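Local atomic coordinates of 4-alpha-glucanotransferase (Aquifex aeolicus, PDB entry 1TZ7), a protein that belongs to the amylomaltase (disproportionating enzyme) family and is built round a barrel of eight parallel beta strands surrounded by helices. Residues His29-Ser32 and Gly38-Asp41; Leu33-Pro36 and Gly40-Gly43; Ala46-Asp51 and Glu485-Lys490; Ser59-Leu64 and Lys207-Leu212; Tyr399-His404 and Met457-Asn462. All coordinates share one frame; numbering follows the deposited sequence.

Contact 1. Residues His29-Ser32 and Gly38-Asp41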
# COMPACT_ATOMS: atom_id res chain seq x y z
N HIS A 29 6.89 5.50 -0.56
CA HIS A 29 6.19 4.93 -1.70
C HIS A 29 6.97 5.16 -2.98
O HIS A 29 7.68 6.16 -3.12
CB HIS A 29 4.81 5.55 -1.82
CG HIS A 29 3.89 4.82 -2.75
ND1 HIS A 29 3.64 3.47 -2.66
CD2 HIS A 29 3.14 5.27 -3.79
CE1 HIS A 29 2.77 3.12 -3.60
NE2 HIS A 29 2.46 4.19 -4.30
N VAL A 30 6.82 4.23 -3.91
CA VAL A 30 7.56 4.29 -5.17
C VAL A 30 7.34 5.63 -5.89
O VAL A 30 8.25 6.16 -6.50
CB VAL A 30 7.15 3.11 -6.11
CG1 VAL A 30 7.84 3.22 -7.45
CG2 VAL A 30 7.48 1.75 -5.44
N THR A 31 6.11 6.16 -5.82
CA THR A 31 5.77 7.41 -6.54
C THR A 31 6.61 8.58 -6.06
O THR A 31 6.87 9.51 -6.82
CB THR A 31 4.27 7.76 -6.36
OG1 THR A 31 3.95 7.88 -4.96
CG2 THR A 31 3.37 6.63 -6.86
N SER A 32 7.04 8.53 -4.80
CA SER A 32 7.76 9.65 -4.18
C SER A 32 9.24 9.71 -4.60
O SER A 32 9.92 10.71 -4.36
CB SER A 32 7.66 9.56 -2.66
OG SER A 32 6.32 9.64 -2.24
N GLY A 38 7.97 12.39 -14.30
CA GLY A 38 6.72 12.94 -13.76
C GLY A 38 6.28 12.23 -12.50
O GLY A 38 5.39 12.70 -11.80
N ILE A 39 6.91 11.10 -12.21
CA ILE A 39 6.53 10.27 -11.08
C ILE A 39 7.66 9.28 -10.77
O ILE A 39 8.47 8.97 -11.64
CB ILE A 39 5.20 9.51 -11.40
CG1 ILE A 39 4.63 8.87 -10.14
CG2 ILE A 39 5.43 8.44 -12.48
CD1 ILE A 39 3.15 8.55 -10.24
N GLY A 40 7.71 8.80 -9.54
CA GLY A 40 8.70 7.80 -9.15
C GLY A 40 8.42 6.47 -9.83
O GLY A 40 7.27 6.13 -10.10
N ASP A 41 9.49 5.72 -10.12
CA ASP A 41 9.36 4.45 -10.84
C ASP A 41 10.36 3.38 -10.33
O ASP A 41 11.12 3.62 -9.39
CB ASP A 41 9.53 4.67 -12.36
CG ASP A 41 10.85 5.33 -12.73
OD1 ASP A 41 11.90 4.90 -12.23
OD2 ASP A 41 10.92 6.29 -13.52
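Thr31 and Ile39 meet through their aliphatic branches, with CG2 of Thr31 3.9 Å from CD1 of Ile39. A chi1 of 57° tucks the threonine OG1 between its own backbone N and carbonyl carbon and leaves the methyl beside the N, on the side where Ile39 arrives. Ile39 reaches across with a nearly extended chain, CG1 anti to the backbone N (chi1 -168°), and this CG1 also lies 4.0 Å from Thr31 CB as the two side chains pass at a slant. Val30 adds a second van der Waals contact, its CG1 3.8 Å from Asp41 O. Between these two contacts the backbones close up on Gly40, where there is no side chain to hold them apart. Gly40 N donates to Thr31 O at 2.9 Å, with an N-H...O angle of 142°, while Gly40 CA makes a CA-H...O contact of 3.1 Å with Val30 O. Both segments belong to the loop joining strand 23-27 to helix 44-56. Helix 117-133 packs on Thr31 and Ile39 through Tyr117, and His29 ND1 is hydrogen-bonded to Leu64 N, just beyond strand 60-62.

Contact 2. Residues Leu33-Pro36 and Gly40-Gly43; sequences LPSP and GDLG
Ser35 and Asp41 form the polar centre of this pairing: Asp41 N donates to Ser35 OG at 3.2 Å, with a bent angle of 139°. With chi1 at -54° the serine hydroxyl stands beside its own backbone N, and CB is left against the carboxylate, 3.2 Å from Asp41 OD2. A water joins the same two residues, 2.8 Å from Ser35 OG and donating a hydrogen bond to Asp41 OD1. Next to this polar patch, Leu33 packs alongside: CD2 lies 3.6 Å from Asp41 O, and Leu33 O is 3.2 Å from Gly40 CA. In the next shell the carboxylate is fixed by the chain that follows it. Gly43 N donates to Asp41 OD1 at 3.0 Å, meeting it on the anti side and somewhat out of the carboxylate plane. In the other segment Pro34 is the centre of an inverse gamma turn just before Ser35, and Arg482 NH2 holds Ser35 O by a hydrogen bond. Leu33 also rests on Ala46 and Phe49 of helix 44-56. Asp41 thus makes an Asx turn that leads to Gly43, the N-cap of that helix, in the first beta-alpha loop of the barrel.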
# COMPACT_ATOMS: atom_id res chain seq x y z
N LEU A 33 9.73 8.64 -5.24
CA LEU A 33 11.10 8.63 -5.80
C LEU A 33 11.26 9.77 -6.81
O LEU A 33 10.32 10.07 -7.56
CB LEU A 33 11.37 7.29 -6.51
CG LEU A 33 12.10 6.12 -5.81
CD1 LEU A 33 12.65 6.37 -4.43
CD2 LEU A 33 11.39 4.77 -5.95
N PRO A 34 12.44 10.39 -6.84
CA PRO A 34 12.69 11.54 -7.72
C PRO A 34 13.08 11.16 -9.17
O PRO A 34 14.08 11.66 -9.69
CB PRO A 34 13.85 12.26 -7.03
CG PRO A 34 14.63 11.16 -6.36
CD PRO A 34 13.62 10.07 -6.01
N SER A 35 12.30 10.29 -9.79
CA SER A 35 12.56 9.87 -11.17
C SER A 35 12.16 10.98 -12.15
O SER A 35 11.32 11.82 -11.83
CB SER A 35 11.80 8.59 -11.48
OG SER A 35 12.09 7.58 -10.53
N PRO A 36 12.76 10.97 -13.34
CA PRO A 36 12.69 12.12 -14.24
C PRO A 36 11.42 12.20 -15.10
O PRO A 36 11.32 13.13 -15.90
CB PRO A 36 13.93 11.93 -15.15
CG PRO A 36 14.55 10.58 -14.73
CD PRO A 36 13.55 9.87 -13.92
N GLY A 40 7.71 8.80 -9.54
CA GLY A 40 8.70 7.80 -9.15
C GLY A 40 8.42 6.47 -9.83
O GLY A 40 7.27 6.13 -10.10
N ASP A 41 9.49 5.72 -10.12
CA ASP A 41 9.36 4.45 -10.84
C ASP A 41 10.36 3.38 -10.33
O ASP A 41 11.12 3.62 -9.39
CB ASP A 41 9.53 4.67 -12.36
CG ASP A 41 10.85 5.33 -12.73
OD1 ASP A 41 11.90 4.90 -12.23
OD2 ASP A 41 10.92 6.29 -13.52
N LEU A 42 10.34 2.21 -10.96
CA LEU A 42 11.12 1.07 -10.50
C LEU A 42 12.52 1.03 -11.14
O LEU A 42 13.17 -0.02 -11.18
CB LEU A 42 10.38 -0.24 -10.80
CG LEU A 42 8.94 -0.33 -10.28
CD1 LEU A 42 8.29 -1.64 -10.71
CD2 LEU A 42 8.91 -0.18 -8.78
N GLY A 43 12.97 2.18 -11.63
CA GLY A 43 14.24 2.27 -12.33
C GLY A 43 15.34 2.87 -11.48
O GLY A 43 15.37 2.69 -10.26
O HOH W 1 14.12 6.07 -11.84

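Contact 3. Residues Ala46-Asp51 and Glu485-Lys490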
# COMPACT_ATOMS: atom_id res chain seq x y z
N ALA A 46 15.02 4.10 -7.83
CA ALA A 46 14.68 3.04 -6.89
C ALA A 46 15.94 2.32 -6.41
O ALA A 46 16.09 2.03 -5.23
CB ALA A 46 13.71 2.06 -7.52
N TYR A 47 16.85 2.04 -7.35
CA TYR A 47 18.11 1.37 -7.03
C TYR A 47 19.03 2.27 -6.20
O TYR A 47 19.70 1.80 -5.30
CB TYR A 47 18.81 0.92 -8.31
CG TYR A 47 18.12 -0.23 -8.98
CD1 TYR A 47 18.46 -1.54 -8.66
CD2 TYR A 47 17.12 -0.02 -9.92
CE1 TYR A 47 17.82 -2.61 -9.28
CE2 TYR A 47 16.48 -1.08 -10.54
CZ TYR A 47 16.83 -2.37 -10.22
OH TYR A 47 16.19 -3.41 -10.83
N ARG A 48 19.04 3.56 -6.53
CA ARG A 48 19.82 4.54 -5.77
C ARG A 48 19.32 4.63 -4.32
O ARG A 48 20.11 4.81 -3.41
CB ARG A 48 19.74 5.91 -6.43
CG ARG A 48 20.53 7.01 -5.70
CD ARG A 48 21.81 7.44 -6.42
NE ARG A 48 21.54 7.99 -7.75
CZ ARG A 48 21.03 9.20 -7.98
NH1 ARG A 48 20.72 10.01 -6.97
NH2 ARG A 48 20.82 9.60 -9.23
N PHE A 49 18.01 4.49 -4.14
CA PHE A 49 17.42 4.56 -2.82
C PHE A 49 17.77 3.31 -2.01
O PHE A 49 18.06 3.40 -0.82
CB PHE A 49 15.90 4.71 -2.91
CG PHE A 49 15.20 4.62 -1.59
CD1 PHE A 49 15.38 5.61 -0.63
CD2 PHE A 49 14.37 3.54 -1.29
CE1 PHE A 49 14.74 5.52 0.60
CE2 PHE A 49 13.73 3.45 -0.05
CZ PHE A 49 13.91 4.44 0.89
N LEU A 50 17.74 2.15 -2.65
CA LEU A 50 18.17 0.91 -2.01
C LEU A 50 19.65 0.97 -1.61
O LEU A 50 20.02 0.49 -0.55
CB LEU A 50 17.93 -0.29 -2.94
CG LEU A 50 16.46 -0.69 -3.16
CD1 LEU A 50 16.37 -1.88 -4.11
CD2 LEU A 50 15.76 -1.01 -1.84
N ASP A 51 20.48 1.59 -2.47
CA ASP A 51 21.91 1.79 -2.16
C ASP A 51 22.07 2.65 -0.92
O ASP A 51 22.95 2.43 -0.11
CB ASP A 51 22.63 2.48 -3.33
CG ASP A 51 22.87 1.55 -4.49
OD1 ASP A 51 22.73 0.32 -4.33
OD2 ASP A 51 23.21 1.96 -5.62
N GLU A 485 14.86 16.82 -3.21
CA GLU A 485 16.21 17.20 -2.77
C GLU A 485 17.14 15.98 -2.78
O GLU A 485 16.69 14.85 -2.91
CB GLU A 485 16.16 17.81 -1.36
CG GLU A 485 15.81 16.80 -0.25
CD GLU A 485 15.41 17.47 1.06
OE1 GLU A 485 16.28 17.59 1.95
OE2 GLU A 485 14.24 17.87 1.19
N ASP A 486 18.44 16.23 -2.62
CA ASP A 486 19.42 15.15 -2.50
C ASP A 486 19.39 14.57 -1.08
O ASP A 486 20.05 15.08 -0.17
CB ASP A 486 20.84 15.66 -2.83
CG ASP A 486 21.89 14.54 -2.80
OD1 ASP A 486 21.52 13.36 -2.62
OD2 ASP A 486 23.11 14.75 -2.94
N TYR A 487 18.63 13.50 -0.91
CA TYR A 487 18.41 12.90 0.41
C TYR A 487 19.64 12.13 0.92
O TYR A 487 19.69 11.77 2.09
CB TYR A 487 17.20 11.95 0.37
CG TYR A 487 17.34 10.81 -0.61
CD1 TYR A 487 16.89 10.94 -1.92
CD2 TYR A 487 17.93 9.61 -0.23
CE1 TYR A 487 17.02 9.90 -2.82
CE2 TYR A 487 18.06 8.56 -1.13
CZ TYR A 487 17.60 8.71 -2.43
OH TYR A 487 17.73 7.68 -3.34
N THR A 488 20.62 11.88 0.05
CA THR A 488 21.81 11.10 0.43
C THR A 488 22.79 11.91 1.29
O THR A 488 23.72 11.35 1.87
CB THR A 488 22.55 10.53 -0.82
OG1 THR A 488 23.08 11.60 -1.61
CG2 THR A 488 21.58 9.81 -1.76
N GLN A 489 22.58 13.23 1.35
CA GLN A 489 23.35 14.09 2.26
C GLN A 489 23.05 13.74 3.73
O GLN A 489 23.85 14.04 4.62
CB GLN A 489 23.03 15.57 2.01
CG GLN A 489 23.39 16.06 0.60
CD GLN A 489 24.82 15.75 0.22
OE1 GLN A 489 25.76 16.17 0.90
NE2 GLN A 489 25.00 15.01 -0.87
N LYS A 490 21.90 13.11 3.96
CA LYS A 490 21.49 12.74 5.32
C LYS A 490 22.18 11.45 5.81
O LYS A 490 21.92 11.00 6.92
CB LYS A 490 19.96 12.55 5.37
CG LYS A 490 19.16 13.78 4.95
CD LYS A 490 19.23 14.88 6.00
CE LYS A 490 18.37 16.06 5.62
NZ LYS A 490 18.90 17.33 6.16
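Tyr487 drives its hydroxyl end against the backbone of helix 44-56, where OH lies 3.2 Å from Phe49 CA and 3.5 Å from Phe49 CB. The same oxygen is 3.7 Å from Arg48 CG, so the phenol ends in the angle between two successive side chains. Phe49 N is also near, but its angle is too poor for a hydrogen bond. The tyrosine and phenylalanine side chains cross at about a right angle, and Tyr487 CE2 comes up to the edge of the Phe49 ring, near its plane, 4.0 Å from Phe49 CD1. Arg48 contributes its aliphatic part, while its guanidinium goes to a salt bridge with Glu45 in the preceding turn. Tyr487 projects this way because CG sits between its backbone N and carbonyl carbon (chi1 60°), and Thr488 CG2 covers part of one ring face. Asp486 stiffens the base: OD1 takes Thr488 OG1 at 2.6 Å and, from above the carboxylate plane, Thr488 N at 3.2 Å, while Gln489 NE2 binds OD2 at 2.8 Å. Phe52 adds an edge-to-face partner to the tyrosine. The result is an Asx turn opening a short 3-10 segment, which docks one aromatic side chain onto the first helix outside the parallel barrel, shortly before the final helix, 491-500.

Contact 4. Residues Ser59-Leu64 and Lys207-Leu212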
# COMPACT_ATOMS: atom_id res chain seq x y z
N SER A 59 17.48 -1.97 7.10
CA SER A 59 17.14 -3.34 6.67
C SER A 59 15.71 -3.45 6.12
O SER A 59 15.31 -4.51 5.65
CB SER A 59 17.29 -4.31 7.83
OG SER A 59 18.60 -4.30 8.35
N LEU A 60 14.94 -2.37 6.20
CA LEU A 60 13.52 -2.42 5.84
C LEU A 60 13.13 -1.27 4.92
O LEU A 60 13.60 -0.15 5.08
CB LEU A 60 12.64 -2.37 7.10
CG LEU A 60 12.82 -3.51 8.10
CD1 LEU A 60 12.16 -3.15 9.41
CD2 LEU A 60 12.27 -4.81 7.55
N TRP A 61 12.28 -1.58 3.95
CA TRP A 61 11.67 -0.58 3.10
C TRP A 61 10.17 -0.82 3.04
O TRP A 61 9.72 -1.88 2.61
CB TRP A 61 12.27 -0.66 1.69
CG TRP A 61 11.64 0.27 0.70
CD1 TRP A 61 11.03 1.47 0.96
CD2 TRP A 61 11.56 0.08 -0.72
NE1 TRP A 61 10.58 2.04 -0.20
CE2 TRP A 61 10.89 1.21 -1.25
CE3 TRP A 61 11.98 -0.93 -1.60
CZ2 TRP A 61 10.63 1.35 -2.62
CZ3 TRP A 61 11.73 -0.78 -2.96
CH2 TRP A 61 11.06 0.35 -3.45
N GLN A 62 9.38 0.17 3.47
CA GLN A 62 7.93 0.05 3.40
C GLN A 62 7.36 0.89 2.27
O GLN A 62 7.63 2.08 2.17
CB GLN A 62 7.27 0.44 4.73
CG GLN A 62 5.75 0.12 4.76
CD GLN A 62 5.13 0.24 6.15
OE1 GLN A 62 3.99 0.68 6.28
NE2 GLN A 62 5.86 -0.16 7.16
N VAL A 63 6.56 0.24 1.43
CA VAL A 63 5.86 0.92 0.36
C VAL A 63 4.36 0.86 0.62
O VAL A 63 3.90 0.12 1.48
CB VAL A 63 6.17 0.26 -1.02
CG1 VAL A 63 7.61 0.51 -1.43
CG2 VAL A 63 5.88 -1.26 -0.98
N LEU A 64 3.61 1.65 -0.14
CA LEU A 64 2.15 1.53 -0.15
C LEU A 64 1.75 0.50 -1.22
O LEU A 64 2.62 -0.01 -1.94
CB LEU A 64 1.51 2.90 -0.43
CG LEU A 64 2.12 4.09 0.32
CD1 LEU A 64 1.51 5.39 -0.14
CD2 LEU A 64 1.95 3.92 1.83
N LYS A 207 8.34 -7.83 -13.97
CA LYS A 207 9.74 -8.11 -14.27
C LYS A 207 10.66 -7.02 -13.71
O LYS A 207 11.75 -7.30 -13.23
CB LYS A 207 9.95 -8.26 -15.79
CG LYS A 207 10.25 -9.70 -16.24
CD LYS A 207 9.14 -10.68 -15.81
CE LYS A 207 9.72 -11.96 -15.20
NZ LYS A 207 9.61 -13.12 -16.13
N GLN A 208 10.20 -5.77 -13.77
CA GLN A 208 10.95 -4.67 -13.19
C GLN A 208 10.97 -4.75 -11.65
O GLN A 208 11.98 -4.44 -11.02
CB GLN A 208 10.37 -3.33 -13.65
CG GLN A 208 10.73 -2.97 -15.09
CD GLN A 208 10.41 -1.53 -15.44
OE1 GLN A 208 9.92 -0.77 -14.60
NE2 GLN A 208 10.67 -1.14 -16.68
N TRP A 209 9.86 -5.19 -11.06
CA TRP A 209 9.81 -5.35 -9.61
C TRP A 209 10.66 -6.54 -9.15
O TRP A 209 11.29 -6.49 -8.11
CB TRP A 209 8.39 -5.51 -9.11
CG TRP A 209 8.35 -5.61 -7.64
CD1 TRP A 209 8.31 -6.76 -6.90
CD2 TRP A 209 8.39 -4.53 -6.71
NE1 TRP A 209 8.31 -6.45 -5.56
CE2 TRP A 209 8.36 -5.09 -5.42
CE3 TRP A 209 8.43 -3.14 -6.83
CZ2 TRP A 209 8.37 -4.31 -4.26
CZ3 TRP A 209 8.45 -2.36 -5.69
CH2 TRP A 209 8.42 -2.95 -4.42
N GLU A 210 10.65 -7.61 -9.94
CA GLU A 210 11.44 -8.80 -9.64
C GLU A 210 12.92 -8.44 -9.58
O GLU A 210 13.64 -8.88 -8.68
CB GLU A 210 11.21 -9.87 -10.72
CG GLU A 210 12.05 -11.13 -10.55
CD GLU A 210 11.77 -12.17 -11.62
OE1 GLU A 210 12.15 -11.94 -12.79
OE2 GLU A 210 11.16 -13.21 -11.31
N LYS A 211 13.37 -7.62 -10.53
CA LYS A 211 14.76 -7.17 -10.58
C LYS A 211 15.11 -6.28 -9.39
O LYS A 211 16.17 -6.40 -8.80
CB LYS A 211 15.01 -6.41 -11.89
CG LYS A 211 16.45 -6.45 -12.37
CD LYS A 211 16.64 -5.63 -13.65
CE LYS A 211 16.26 -6.43 -14.90
NZ LYS A 211 14.85 -6.18 -15.32
N LEU A 212 14.19 -5.38 -9.04
CA LEU A 212 14.41 -4.47 -7.93
C LEU A 212 14.41 -5.24 -6.60
O LEU A 212 15.20 -4.95 -5.71
CB LEU A 212 13.33 -3.40 -7.90
CG LEU A 212 13.49 -2.31 -6.83
CD1 LEU A 212 14.71 -1.45 -7.11
CD2 LEU A 212 12.23 -1.46 -6.75
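Trp61 and Leu212 approach each other because both hold CG anti to the backbone N, with chi1 of 176° in the tryptophan and -176° in the leucine. These extended side chains bridge backbones whose nearest CA atoms, those of Trp61 and Leu212, are 12.0 Å apart. Leu212 CD2 comes to the edge of the indole, in its plane, and is 3.9 Å from Trp61 CZ3 and equally far from Trp61 CH2; the two side chains cross at about a right angle. Trp209 arrives beside the leucine, its CH2 4.2 Å from Trp61 CZ3. The two indoles make an oblique pair, their six-membered rings 6.0 Å apart between centroids and inclined by 31°. The contact joins the second strand of the parallel barrel, 60-62, to helix 192-218, which precedes the third strand, 222-227, so Trp61 looks out from the strands into the layer of helices. Val63 CG1, two residues along, lies 3.2 Å above one face of the Trp61 ring, offset toward its rim. Both indole N-H groups are bonded outside the two segments: NE1 of Trp61 bonds Leu28 O, and NE1 of Trp209 bonds Leu299 O. Phe49 of helix 44-56 packs edge-to-face with Trp61, while Ala46 and Leu50 of that helix touch Leu212.

Contact 5. Residues Tyr399-His404 and Met457-Asn462; sequences YYTSTH and MQDLLN
Thr401 and Ser402 converge on one oxygen of Asp459. Two hydroxyl hydrogen bonds make up the polar part of the contact: Thr401 OG1 donates to Asp459 OD2 at 2.6 Å and Ser402 OG donates to the same atom, also at 2.6 Å. They approach from different directions, since the threonine uses the anti lone pair of OD2, away from the other oxygen, whereas the serine comes in on the syn side, 23° out of the carboxylate plane. In both donors the hydroxyl lies between the backbone N and the carbonyl carbon, with chi1 of 54° in Thr401 and 59° in Ser402, which lets two consecutive residues point at one acceptor. Further polar bonds fix these groups from outside the two segments: Asp459 OD1 accepts from Ile409 N, and Thr401 OG1 also bonds Gln456 N. Van der Waals contact between the segments is slight, its closest approach being Thr401 CB to Asp459 OD2 at 3.2 Å, although the Thr401 side chain also packs on Ile442 and Val445 of helix 437-447. Backbone bonds shape the aspartate's own segment, where the short helix 457-460 ends in a Schellman motif at Asn462. Two hydroxyl donors and a backbone N-H around this buried carboxylate would favour its ionised form, and they tie the chain leaving strand 397-400 to the helix that follows strand 452-456.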
# COMPACT_ATOMS: atom_id res chain seq x y z
N TYR A 399 7.33 0.33 14.98
CA TYR A 399 7.22 1.66 15.61
C TYR A 399 7.56 2.73 14.58
O TYR A 399 8.70 2.81 14.11
CB TYR A 399 8.20 1.75 16.78
CG TYR A 399 7.91 2.83 17.84
CD1 TYR A 399 8.86 3.12 18.82
CD2 TYR A 399 6.71 3.54 17.86
CE1 TYR A 399 8.63 4.08 19.79
CE2 TYR A 399 6.47 4.51 18.83
CZ TYR A 399 7.45 4.77 19.80
OH TYR A 399 7.24 5.71 20.76
N TYR A 400 6.57 3.55 14.23
CA TYR A 400 6.73 4.60 13.22
C TYR A 400 6.96 5.95 13.88
O TYR A 400 6.44 6.21 14.96
CB TYR A 400 5.48 4.67 12.33
CG TYR A 400 5.22 3.41 11.54
CD1 TYR A 400 4.54 2.34 12.10
CD2 TYR A 400 5.66 3.30 10.23
CE1 TYR A 400 4.30 1.18 11.37
CE2 TYR A 400 5.43 2.14 9.49
CZ TYR A 400 4.75 1.09 10.07
OH TYR A 400 4.53 -0.06 9.33
N THR A 401 7.72 6.83 13.22
CA THR A 401 7.70 8.25 13.57
C THR A 401 6.36 8.82 13.17
O THR A 401 5.66 9.43 13.98
CB THR A 401 8.85 9.01 12.85
OG1 THR A 401 8.81 8.78 11.44
CG2 THR A 401 10.22 8.49 13.27
N SER A 402 6.00 8.62 11.91
CA SER A 402 4.68 8.96 11.41
C SER A 402 4.36 8.10 10.19
O SER A 402 5.20 7.32 9.73
CB SER A 402 4.60 10.46 11.06
OG SER A 402 5.55 10.80 10.07
N THR A 403 3.14 8.21 9.69
CA THR A 403 2.72 7.43 8.53
C THR A 403 2.18 8.31 7.43
O THR A 403 2.07 9.53 7.59
CB THR A 403 1.63 6.39 8.92
OG1 THR A 403 0.40 7.06 9.22
CG2 THR A 403 2.00 5.66 10.22
N HIS A 404 1.85 7.69 6.32
CA HIS A 404 1.37 8.39 5.15
C HIS A 404 -0.03 9.01 5.34
O HIS A 404 -0.44 9.86 4.57
CB HIS A 404 1.37 7.46 3.98
CG HIS A 404 0.41 6.31 4.11
ND1 HIS A 404 0.42 5.41 5.15
CD2 HIS A 404 -0.56 5.93 3.31
CE1 HIS A 404 -0.55 4.53 4.95
NE2 HIS A 404 -1.15 4.82 3.85
N MET A 457 9.98 9.03 5.30
CA MET A 457 11.05 9.74 4.60
C MET A 457 10.97 11.24 4.87
O MET A 457 11.99 11.89 5.05
CB MET A 457 10.98 9.48 3.10
CG MET A 457 12.15 10.06 2.31
SD MET A 457 13.73 9.29 2.74
CE MET A 457 14.76 9.88 1.42
N GLN A 458 9.74 11.77 4.92
CA GLN A 458 9.52 13.21 5.15
C GLN A 458 10.11 13.66 6.49
O GLN A 458 10.53 14.81 6.63
CB GLN A 458 8.02 13.53 5.12
CG GLN A 458 7.37 13.40 3.75
CD GLN A 458 6.69 12.06 3.55
OE1 GLN A 458 7.25 11.01 3.86
NE2 GLN A 458 5.47 12.08 3.03
N ASP A 459 10.11 12.77 7.48
CA ASP A 459 10.69 13.06 8.79
C ASP A 459 12.22 13.08 8.72
O ASP A 459 12.87 13.94 9.33
CB ASP A 459 10.23 12.03 9.82
CG ASP A 459 8.74 12.09 10.09
OD1 ASP A 459 8.12 13.14 9.79
OD2 ASP A 459 8.10 11.14 10.58
N LEU A 460 12.79 12.14 7.98
CA LEU A 460 14.23 12.11 7.73
C LEU A 460 14.68 13.43 7.09
O LEU A 460 15.77 13.93 7.39
CB LEU A 460 14.59 10.94 6.81
CG LEU A 460 15.89 10.19 7.10
CD1 LEU A 460 16.29 9.36 5.88
CD2 LEU A 460 17.02 11.13 7.49
N LEU A 461 13.84 13.98 6.22
CA LEU A 461 14.17 15.19 5.48
C LEU A 461 13.70 16.45 6.21
O LEU A 461 13.90 17.57 5.72
CB LEU A 461 13.55 15.14 4.08
CG LEU A 461 14.05 13.99 3.18
CD1 LEU A 461 13.28 13.94 1.87
CD2 LEU A 461 15.54 14.11 2.92
N ASN A 462 13.09 16.27 7.37
CA ASN A 462 12.66 17.39 8.22
C ASN A 462 11.66 18.32 7.48
O ASN A 462 11.82 19.55 7.48
CB ASN A 462 13.88 18.19 8.71
CG ASN A 462 13.66 18.83 10.07
OD1 ASN A 462 12.70 18.51 10.78
ND2 ASN A 462 14.55 19.73 10.46

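In the fold
Contacts 1 and 2 share Gly40 and Asp41 and belong to one folded loop, their centres about 5 Å apart. From it, Leu33 and Asp41 O lean on Ala46, linking the loop to contact 3, whose centre is about 11 Å from that of contact 2. Leu42 CD2 packs 3.6 Å from Trp209 CE3, joining the loop to contact 4. Contacts 3 and 4 meet where Leu50 CD1 lies 3.5 Å from Leu212 CD1. Contact 5 is farther off, about 20 Å between centres from contact 2, yet Tyr487 CB reaches Met457 CE at 3.4 Å and ties it to contact 3. Contacts 4 and 5 both reach the parallel sheet, where Gln62 and Tyr400 are probably hydrogen-bonded.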